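Local structure of dehalogenase (Rhodospirillaceae, 6A41) at residues A[111-114]-A[115-119]; A[99-102]-A[103-107]; A[32-36]-A[37-41]. The protein probably catalyses dehalogenation of organic substrates as an oxidoreductase with a Rossmann-type fold of the short-chain dehydrogenase/reductase kind. One frame throughout, in Å; residues are numbered along the deposited sequence.

Contact 1 (A[111-114]-A[115-119]); sequences APFR and LTQLV
Phe113 with Gln117, Arg114 with Leu118 and Pro112 with Thr116 form successive i to i+4 contacts inside helix 98-126 of the Rossmann-type fold. This long helix leads into strand 129-136 of the parallel sheet. Its inner side packs on that sheet, with Thr116 against Ile131 and Phe133, and its outer side meets the second subunit. The backbone evidence is an unbroken run of bonds to the carbonyls of 111-114, such as Leu115 N to Ala111 O at 2.9 Å, although Pro112, lacking an N-H, kinks the helix. On the outer side the Gln117 side chain crosses the Phe113 ring at a slant. Its CD comes within 3.7 Å of Phe113 CE2, and the amide and ring planes are turned only 24° apart, with CG over a ring face. NE2 donates to Leu93 O of the second subunit, whereas OE1 is buried without a partner in the model. Arg114 is bent at chi2 (60°), a turn that carries its guanidinium along the helix to Leu118. There Leu118 CD2 sits over one face, offset toward the rim, 3.9 Å from Arg114 NH1. The remaining contact is polar: Pro112 O accepts Thr116 N at 2.9 Å and Thr116 OG1 at 2.8 Å, the two donors arriving from opposite faces of the carbonyl plane.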
ATOM      1  N   ALA A 111      12.514  -5.506  21.043  1.00 13.61           N
ATOM      2  CA  ALA A 111      13.946  -5.807  21.007  1.00 14.15           C
ATOM      3  C   ALA A 111      14.764  -5.096  19.877  1.00 13.75           C
ATOM      4  O   ALA A 111      15.773  -4.439  20.209  1.00 13.82           O
ATOM      5  CB  ALA A 111      14.243  -7.350  21.062  1.00 15.03           C
ATOM      6  N   PRO A 112      14.253  -5.085  18.622  1.00 12.51           N
ATOM      7  CA  PRO A 112      14.952  -4.381  17.563  1.00 12.40           C
ATOM      8  C   PRO A 112      14.882  -2.879  17.769  1.00 12.10           C
ATOM      9  O   PRO A 112      15.859  -2.203  17.400  1.00 10.92           O
ATOM     10  CB  PRO A 112      14.341  -4.891  16.261  1.00 12.42           C
ATOM     11  CG  PRO A 112      13.066  -5.480  16.723  1.00 13.45           C
ATOM     12  CD  PRO A 112      13.220  -5.967  18.082  1.00 12.88           C
ATOM     13  N   PHE A 113      13.815  -2.389  18.408  1.00 10.68           N
ATOM     14  CA  PHE A 113      13.787  -0.955  18.708  1.00 11.32           C
ATOM     15  C   PHE A 113      14.908  -0.623  19.717  1.00 11.02           C
ATOM     16  O   PHE A 113      15.630   0.346  19.544  1.00 10.77           O
ATOM     17  CB  PHE A 113      12.443  -0.538  19.302  1.00 11.46           C
ATOM     18  CG  PHE A 113      12.338   0.912  19.610  1.00 12.09           C
ATOM     19  CD1 PHE A 113      12.274   1.825  18.624  1.00 12.67           C
ATOM     20  CD2 PHE A 113      12.371   1.354  20.900  1.00 13.30           C
ATOM     21  CE1 PHE A 113      12.197   3.200  18.899  1.00 13.48           C
ATOM     22  CE2 PHE A 113      12.347   2.714  21.206  1.00 13.63           C
ATOM     23  CZ  PHE A 113      12.143   3.623  20.208  1.00 13.89           C
ATOM     24  N   ARG A 114      15.029  -1.448  20.730  1.00 11.18           N
ATOM     25  CA  ARG A 114      16.100  -1.279  21.699  1.00 13.45           C
ATOM     26  C   ARG A 114      17.487  -1.279  21.083  1.00 13.11           C
ATOM     27  O   ARG A 114      18.317  -0.401  21.419  1.00 11.93           O
ATOM     28  CB  ARG A 114      15.940  -2.332  22.830  1.00 14.61           C
ATOM     29  CG  ARG A 114      17.036  -2.421  23.912  1.00 18.44           C
ATOM     30  CD  ARG A 114      17.197  -1.145  24.673  1.00 22.93           C
ATOM     31  NE  ARG A 114      18.185  -1.304  25.787  1.00 28.41           N
ATOM     32  CZ  ARG A 114      18.889  -0.310  26.344  1.00 29.60           C
ATOM     33  NH1 ARG A 114      18.714   0.920  25.922  1.00 30.92           N
ATOM     34  NH2 ARG A 114      19.823  -0.557  27.258  1.00 31.04           N
ATOM     35  N   LEU A 115      17.749  -2.253  20.205  1.00 14.07           N
ATOM     36  CA  LEU A 115      19.012  -2.330  19.544  1.00 15.90           C
ATOM     37  C   LEU A 115      19.259  -1.096  18.696  1.00 15.81           C
ATOM     38  O   LEU A 115      20.399  -0.596  18.685  1.00 15.08           O
ATOM     39  CB  LEU A 115      19.187  -3.510  18.649  1.00 19.05           C
ATOM     40  CG  LEU A 115      19.588  -4.762  19.399  1.00 23.30           C
ATOM     41  CD1 LEU A 115      19.606  -5.891  18.397  1.00 26.53           C
ATOM     42  CD2 LEU A 115      20.926  -4.751  20.117  1.00 24.57           C
ATOM     43  N   THR A 116      18.230  -0.588  18.027  1.00 13.37           N
ATOM     44  CA  THR A 116      18.368   0.639  17.249  1.00 12.38           C
ATOM     45  C   THR A 116      18.715   1.847  18.128  1.00 12.04           C
ATOM     46  O   THR A 116      19.597   2.638  17.757  1.00 11.45           O
ATOM     47  CB  THR A 116      17.141   0.899  16.403  1.00 12.79           C
ATOM     48  OG1 THR A 116      16.844  -0.260  15.625  1.00 13.97           O
ATOM     49  CG2 THR A 116      17.319   2.016  15.476  1.00 13.68           C
ATOM     50  N   GLN A 117      18.123   1.943  19.318  1.00 12.40           N
ATOM     51  CA  GLN A 117      18.413   3.013  20.260  1.00 13.07           C
ATOM     52  C   GLN A 117      19.890   3.006  20.725  1.00 12.09           C
ATOM     53  O   GLN A 117      20.497   4.020  20.866  1.00 11.68           O
ATOM     54  CB  GLN A 117      17.652   2.809  21.560  1.00 14.57           C
ATOM     55  CG  GLN A 117      16.223   3.154  21.499  1.00 17.73           C
ATOM     56  CD  GLN A 117      15.621   3.044  22.930  1.00 20.95           C
ATOM     57  OE1 GLN A 117      15.584   1.912  23.443  1.00 23.64           O
ATOM     58  NE2 GLN A 117      15.280   4.184  23.574  1.00 18.17           N
ATOM     59  N   LEU A 118      20.404   1.810  20.928  1.00 11.57           N
ATOM     60  CA  LEU A 118      21.816   1.559  21.258  1.00 12.08           C
ATOM     61  C   LEU A 118      22.789   1.853  20.122  1.00 12.11           C
ATOM     62  O   LEU A 118      23.831   2.431  20.361  1.00 11.06           O
ATOM     63  CB  LEU A 118      21.955   0.124  21.788  1.00 12.10           C
ATOM     64  CG  LEU A 118      21.347  -0.113  23.122  1.00 12.85           C
ATOM     65  CD1 LEU A 118      21.231  -1.619  23.337  1.00 13.82           C
ATOM     66  CD2 LEU A 118      22.190   0.508  24.272  1.00 13.78           C
ATOM     67  N   VAL A 119      22.437   1.566  18.871  1.00 11.36           N
ATOM     68  CA  VAL A 119      23.431   1.701  17.750  1.00 11.95           C
ATOM     69  C   VAL A 119      23.378   3.061  17.075  1.00 12.15           C
ATOM     70  O   VAL A 119      24.405   3.543  16.594  1.00 11.85           O
ATOM     71  CB  VAL A 119      23.155   0.593  16.665  1.00 12.46           C
ATOM     72  CG1 VAL A 119      24.022   0.726  15.436  1.00 13.86           C
ATOM     73  CG2 VAL A 119      23.567  -0.770  17.220  1.00 13.17           C
TER

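Contact 2 (A[99-102]-A[103-107]); sequences EDFR and DALEV
Phe101 and Leu105 make the tightly packed side of this first part of helix 98-126. Leu105 CD1 lies over one face of the Phe101 ring, 4.1 Å from its centroid and 22° off the normal, a CH-pi contact displaced toward CE1. The ring reaches there because Phe101 CG is anti to the backbone N (chi1 -172°). Helix 147-158 packs against the same side through Pro148, Ser151 and Ala152. Below these side chains the backbone is regularly bonded, from Asp103 N to Glu99 O at 3.0 Å through Glu106 N to Arg102 O at 2.8 Å. The other side is looser and acidic. Glu99 and Asp103 are exposed, with Glu99 OE1 and Asp103 OD2 5.3 Å apart, and Asp100 OD1 is 4.8 Å from Asp103 OD2. Arg102 and Glu106 make no salt bridge with each other: Arg102 NE binds Glu106 OE1 of the second subunit, and the reciprocal pair forms as well. The chemistry thus implies that Arg102 and Glu106 spend their charges on the second subunit, whereas Asp100 is paired within the chain by a salt bridge to Arg97, and the carboxylates near the helix N-terminus are likely to be eased by its dipole.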
ATOM      1  N   GLU A  99      -0.233 -14.022  26.542  1.00 16.55           N
ATOM      2  CA  GLU A  99       1.236 -14.003  26.892  1.00 17.99           C
ATOM      3  C   GLU A  99       2.138 -14.299  25.661  1.00 16.05           C
ATOM      4  O   GLU A  99       3.163 -13.700  25.537  1.00 14.75           O
ATOM      5  CB  GLU A  99       1.574 -14.980  28.042  1.00 23.07           C
ATOM      6  CG  GLU A  99       1.319 -16.410  27.556  1.00 28.79           C
ATOM      7  CD  GLU A  99       1.500 -17.583  28.579  1.00 37.40           C
ATOM      8  OE1 GLU A  99       2.720 -17.919  28.888  1.00 38.66           O
ATOM      9  OE2 GLU A  99       0.418 -18.192  28.971  1.00 40.75           O
ATOM     10  N   ASP A 100       1.735 -15.191  24.754  1.00 15.31           N
ATOM     11  CA  ASP A 100       2.518 -15.441  23.518  1.00 14.95           C
ATOM     12  C   ASP A 100       2.465 -14.189  22.602  1.00 12.89           C
ATOM     13  O   ASP A 100       3.381 -13.934  21.925  1.00 13.07           O
ATOM     14  CB  ASP A 100       1.972 -16.610  22.717  1.00 14.67           C
ATOM     15  CG  ASP A 100       2.004 -17.928  23.483  1.00 17.07           C
ATOM     16  OD1 ASP A 100       2.744 -18.049  24.472  1.00 15.57           O
ATOM     17  OD2 ASP A 100       1.197 -18.810  23.099  1.00 15.96           O
ATOM     18  N   PHE A 101       1.339 -13.516  22.530  1.00 12.69           N
ATOM     19  CA  PHE A 101       1.233 -12.264  21.735  1.00 11.87           C
ATOM     20  C   PHE A 101       2.234 -11.196  22.274  1.00 11.72           C
ATOM     21  O   PHE A 101       3.012 -10.576  21.535  1.00 10.22           O
ATOM     22  CB  PHE A 101      -0.240 -11.755  21.669  1.00 12.04           C
ATOM     23  CG  PHE A 101      -0.469 -10.596  20.715  1.00 11.41           C
ATOM     24  CD1 PHE A 101       0.339 -10.329  19.656  1.00 11.10           C
ATOM     25  CD2 PHE A 101      -1.642  -9.903  20.772  1.00 12.13           C
ATOM     26  CE1 PHE A 101       0.021  -9.305  18.774  1.00 11.21           C
ATOM     27  CE2 PHE A 101      -1.918  -8.857  19.969  1.00 11.71           C
ATOM     28  CZ  PHE A 101      -1.127  -8.585  18.952  1.00 11.28           C
ATOM     29  N   ARG A 102       2.275 -11.016  23.591  1.00 12.11           N
ATOM     30  CA  ARG A 102       3.211 -10.145  24.179  1.00 12.68           C
ATOM     31  C   ARG A 102       4.686 -10.523  23.921  1.00 12.75           C
ATOM     32  O   ARG A 102       5.499  -9.631  23.655  1.00 11.66           O
ATOM     33  CB  ARG A 102       3.006 -10.092  25.758  1.00 14.73           C
ATOM     34  CG  ARG A 102       1.683  -9.430  26.177  1.00 16.19           C
ATOM     35  CD  ARG A 102       1.579  -9.229  27.696  1.00 17.94           C
ATOM     36  NE  ARG A 102       0.295  -8.697  28.044  1.00 18.02           N
ATOM     37  CZ  ARG A 102      -0.575  -9.352  28.778  1.00 20.25           C
ATOM     38  NH1 ARG A 102      -0.236 -10.519  29.274  1.00 22.34           N
ATOM     39  NH2 ARG A 102      -1.731  -8.802  29.065  1.00 20.89           N
ATOM     40  N   ASP A 103       5.008 -11.820  24.086  1.00 12.96           N
ATOM     41  CA  ASP A 103       6.332 -12.346  23.753  1.00 14.39           C
ATOM     42  C   ASP A 103       6.720 -12.108  22.265  1.00 13.21           C
ATOM     43  O   ASP A 103       7.865 -11.724  22.003  1.00 13.43           O
ATOM     44  CB  ASP A 103       6.468 -13.831  24.103  1.00 16.23           C
ATOM     45  CG  ASP A 103       6.396 -14.069  25.621  1.00 20.37           C
ATOM     46  OD1 ASP A 103       6.357 -13.088  26.441  1.00 22.77           O
ATOM     47  OD2 ASP A 103       6.298 -15.217  26.045  1.00 23.37           O
ATOM     48  N   ALA A 104       5.787 -12.321  21.314  1.00 11.79           N
ATOM     49  CA  ALA A 104       6.044 -12.029  19.906  1.00 11.34           C
ATOM     50  C   ALA A 104       6.347 -10.605  19.685  1.00 10.79           C
ATOM     51  O   ALA A 104       7.291 -10.264  18.941  1.00  9.81           O
ATOM     52  CB  ALA A 104       4.861 -12.451  19.082  1.00 11.51           C
ATOM     53  N   LEU A 105       5.592  -9.733  20.347  1.00 11.00           N
ATOM     54  CA  LEU A 105       5.859  -8.304  20.214  1.00 11.56           C
ATOM     55  C   LEU A 105       7.163  -7.966  20.827  1.00 12.48           C
ATOM     56  O   LEU A 105       7.882  -7.029  20.328  1.00 12.96           O
ATOM     57  CB  LEU A 105       4.760  -7.522  20.917  1.00 12.20           C
ATOM     58  CG  LEU A 105       3.415  -7.569  20.208  1.00 11.95           C
ATOM     59  CD1 LEU A 105       2.264  -7.172  21.084  1.00 12.70           C
ATOM     60  CD2 LEU A 105       3.392  -6.704  18.955  1.00 12.27           C
ATOM     61  N   GLU A 106       7.487  -8.597  21.943  1.00 13.42           N
ATOM     62  CA  GLU A 106       8.795  -8.301  22.580  1.00 14.13           C
ATOM     63  C   GLU A 106       9.978  -8.589  21.645  1.00 14.54           C
ATOM     64  O   GLU A 106      10.932  -7.789  21.537  1.00 15.12           O
ATOM     65  CB  GLU A 106       8.983  -9.059  23.866  1.00 15.51           C
ATOM     66  CG  GLU A 106      10.270  -8.764  24.609  1.00 17.59           C
ATOM     67  CD  GLU A 106      10.202  -7.387  25.316  1.00 19.12           C
ATOM     68  OE1 GLU A 106       9.078  -6.844  25.526  1.00 18.31           O
ATOM     69  OE2 GLU A 106      11.278  -6.824  25.573  1.00 19.43           O
ATOM     70  N   VAL A 107       9.929  -9.783  21.034  1.00 13.60           N
ATOM     71  CA  VAL A 107      11.019 -10.248  20.199  1.00 13.18           C
ATOM     72  C   VAL A 107      11.117  -9.489  18.857  1.00 12.45           C
ATOM     73  O   VAL A 107      12.212  -9.225  18.385  1.00 11.54           O
ATOM     74  CB  VAL A 107      10.928 -11.768  20.049  1.00 14.22           C
ATOM     75  CG1 VAL A 107      11.927 -12.246  19.006  1.00 15.53           C
ATOM     76  CG2 VAL A 107      11.099 -12.501  21.388  1.00 15.07           C
TER

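Contact 3 (A[32-36]-A[37-41]); sequences VLAHD and PSFDT
Asp36 OD2 accepts two bonds from Ser38, one from OG at 2.7 Å and one from the backbone N at 2.9 Å. The donors approach from opposite faces of the carboxylate plane, both on the anti side and well out of it. The bond to Ser38 N closes an Asx turn, and Phe39 N to Asp36 O at 2.9 Å closes a type I beta turn over Pro37 and Ser38. Phe39 N meets that oxygen from above the carbonyl plane, 53° out of it. Asp36 OD1 is satisfied by Glu14 N. This turn leaves the second strand of the Rossmann-type sheet, 31-34, for helix 42-51, at the strand end that borders the nucleotide site in cofactor-binding relatives. With an alanine in place of Asp36, Ser38 OG, Ser38 N and Glu14 N would probably all lose their acceptor, and the Ser38 hydroxyl would be set free to turn. His35 ND1 takes the N-H of Asn12. Phe39, with CG beside its own N (chi1 -68°), lays its ring under Asp36 CB, which stands over the ring centre at 3.6 Å, 3° off the normal. Ala34 O sits at the ring edge, in plane, 3.5 Å from Phe39 CD2, while Phe39 O accepts from Arg45 NH1.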
ATOM      1  N   VAL A  32      32.108  -8.482   9.003  1.00 11.50           N
ATOM      2  CA  VAL A  32      30.919  -8.896   9.646  1.00 11.26           C
ATOM      3  C   VAL A  32      31.211  -9.166  11.126  1.00 10.88           C
ATOM      4  O   VAL A  32      32.124  -9.922  11.473  1.00 11.02           O
ATOM      5  CB  VAL A  32      30.358 -10.165   8.968  1.00 11.86           C
ATOM      6  CG1 VAL A  32      29.177 -10.692   9.747  1.00 11.83           C
ATOM      7  CG2 VAL A  32      30.000  -9.855   7.500  1.00 12.10           C
ATOM      8  N   LEU A  33      30.398  -8.560  11.971  1.00 10.91           N
ATOM      9  CA  LEU A  33      30.299  -8.780  13.376  1.00 11.16           C
ATOM     10  C   LEU A  33      28.948  -9.424  13.680  1.00 11.04           C
ATOM     11  O   LEU A  33      27.913  -8.963  13.170  1.00 10.55           O
ATOM     12  CB  LEU A  33      30.314  -7.457  14.102  1.00 11.85           C
ATOM     13  CG  LEU A  33      31.471  -6.535  13.816  1.00 12.62           C
ATOM     14  CD1 LEU A  33      31.386  -5.314  14.660  1.00 13.60           C
ATOM     15  CD2 LEU A  33      32.827  -7.282  13.880  1.00 14.10           C
ATOM     16  N   ALA A  34      28.940 -10.464  14.460  1.00 10.60           N
ATOM     17  CA  ALA A  34      27.723 -11.237  14.656  1.00 10.70           C
ATOM     18  C   ALA A  34      27.457 -11.386  16.125  1.00 11.34           C
ATOM     19  O   ALA A  34      28.351 -11.818  16.866  1.00 10.99           O
ATOM     20  CB  ALA A  34      27.834 -12.622  14.010  1.00 10.75           C
ATOM     21  N   HIS A  35      26.220 -11.142  16.490  1.00 11.08           N
ATOM     22  CA  HIS A  35      25.637 -11.462  17.801  1.00 11.46           C
ATOM     23  C   HIS A  35      24.790 -12.745  17.716  1.00 11.79           C
ATOM     24  O   HIS A  35      24.169 -13.028  16.690  1.00 11.33           O
ATOM     25  CB  HIS A  35      24.768 -10.308  18.282  1.00 12.14           C
ATOM     26  CG  HIS A  35      23.709 -10.720  19.258  1.00 13.17           C
ATOM     27  ND1 HIS A  35      22.455 -11.080  18.837  1.00 12.30           N
ATOM     28  CD2 HIS A  35      23.715 -10.853  20.620  1.00 13.55           C
ATOM     29  CE1 HIS A  35      21.742 -11.471  19.892  1.00 13.23           C
ATOM     30  NE2 HIS A  35      22.473 -11.345  20.986  1.00 13.51           N
ATOM     31  N   ASP A  36      24.792 -13.516  18.790  1.00 11.29           N
ATOM     32  CA  ASP A  36      23.824 -14.565  18.958  1.00 11.96           C
ATOM     33  C   ASP A  36      23.733 -14.883  20.469  1.00 12.76           C
ATOM     34  O   ASP A  36      24.750 -14.918  21.138  1.00 11.38           O
ATOM     35  CB  ASP A  36      24.162 -15.828  18.109  1.00 11.25           C
ATOM     36  CG  ASP A  36      23.003 -16.838  18.061  1.00 13.10           C
ATOM     37  OD1 ASP A  36      22.067 -16.608  17.199  1.00 11.40           O
ATOM     38  OD2 ASP A  36      23.015 -17.834  18.920  1.00 13.21           O
ATOM     39  N   PRO A  37      22.536 -15.252  20.961  1.00 14.11           N
ATOM     40  CA  PRO A  37      22.485 -15.711  22.344  1.00 14.91           C
ATOM     41  C   PRO A  37      23.365 -16.867  22.654  1.00 15.64           C
ATOM     42  O   PRO A  37      23.693 -17.065  23.793  1.00 18.18           O
ATOM     43  CB  PRO A  37      21.040 -16.208  22.522  1.00 15.37           C
ATOM     44  CG  PRO A  37      20.331 -15.438  21.526  1.00 15.23           C
ATOM     45  CD  PRO A  37      21.207 -15.271  20.344  1.00 14.53           C
ATOM     46  N   SER A  38      23.750 -17.659  21.695  1.00 15.24           N
ATOM     47  CA  SER A  38      24.648 -18.778  21.950  1.00 15.14           C
ATOM     48  C   SER A  38      26.105 -18.410  22.049  1.00 15.35           C
ATOM     49  O   SER A  38      26.865 -19.178  22.544  1.00 15.78           O
ATOM     50  CB  SER A  38      24.504 -19.844  20.906  1.00 15.06           C
ATOM     51  OG  SER A  38      25.029 -19.528  19.650  1.00 14.29           O
ATOM     52  N   PHE A  39      26.477 -17.218  21.601  1.00 14.03           N
ATOM     53  CA  PHE A  39      27.840 -16.779  21.539  1.00 13.32           C
ATOM     54  C   PHE A  39      28.521 -16.427  22.910  1.00 13.70           C
ATOM     55  O   PHE A  39      29.692 -16.045  22.899  1.00 13.68           O
ATOM     56  CB  PHE A  39      28.027 -15.638  20.529  1.00 12.16           C
ATOM     57  CG  PHE A  39      27.829 -16.027  19.090  1.00 12.24           C
ATOM     58  CD1 PHE A  39      27.626 -17.345  18.687  1.00 12.70           C
ATOM     59  CD2 PHE A  39      27.837 -15.085  18.119  1.00 11.80           C
ATOM     60  CE1 PHE A  39      27.494 -17.694  17.390  1.00 12.11           C
ATOM     61  CE2 PHE A  39      27.639 -15.446  16.806  1.00 11.94           C
ATOM     62  CZ  PHE A  39      27.525 -16.733  16.439  1.00 11.97           C
ATOM     63  N   ASP A  40      27.842 -16.547  24.044  1.00 14.19           N
ATOM     64  CA  ASP A  40      28.581 -16.638  25.330  1.00 16.56           C
ATOM     65  C   ASP A  40      29.385 -17.927  25.420  1.00 15.60           C
ATOM     66  O   ASP A  40      30.272 -18.029  26.267  1.00 16.48           O
ATOM     67  CB  ASP A  40      27.696 -16.395  26.573  1.00 18.26           C
ATOM     68  CG  ASP A  40      26.511 -17.305  26.656  1.00 21.28           C
ATOM     69  OD1 ASP A  40      26.257 -18.162  25.739  1.00 23.34           O
ATOM     70  OD2 ASP A  40      25.777 -17.079  27.666  1.00 23.59           O
ATOM     71  N   THR A  41      29.105 -18.882  24.548  1.00 15.45           N
ATOM     72  CA  THR A  41      29.824 -20.132  24.528  1.00 15.75           C
ATOM     73  C   THR A  41      30.932 -20.186  23.451  1.00 14.88           C
ATOM     74  O   THR A  41      30.643 -20.073  22.294  1.00 13.18           O
ATOM     75  CB  THR A  41      28.865 -21.236  24.331  1.00 16.29           C
ATOM     76  OG1 THR A  41      27.859 -21.107  25.332  1.00 17.47           O
ATOM     77  CG2 THR A  41      29.498 -22.546  24.361  1.00 17.51           C
TER

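Contacts 2 and 1 follow each other on helix 98-126, their centres about 17 Å apart. They meet where Ala111 N probably bonds to Glu106 O at 2.8 Å and Pro112 CD packs on Val107 O. Both reach the second subunit, and Phe101 of contact 2 stacks edge-to-face with Phe113 of that subunit, so the ring of one contact meets that of the other across the interface. Contact 3 lies apart, at the strand end that in relatives borders the nucleotide site: its centre is about 16 Å from that of contact 1, with nearest atoms about 6 Å apart, and about 23 Å from that of contact 2. Thr11 and Met66 bridge the smaller gap, each touching both Leu115 and His35.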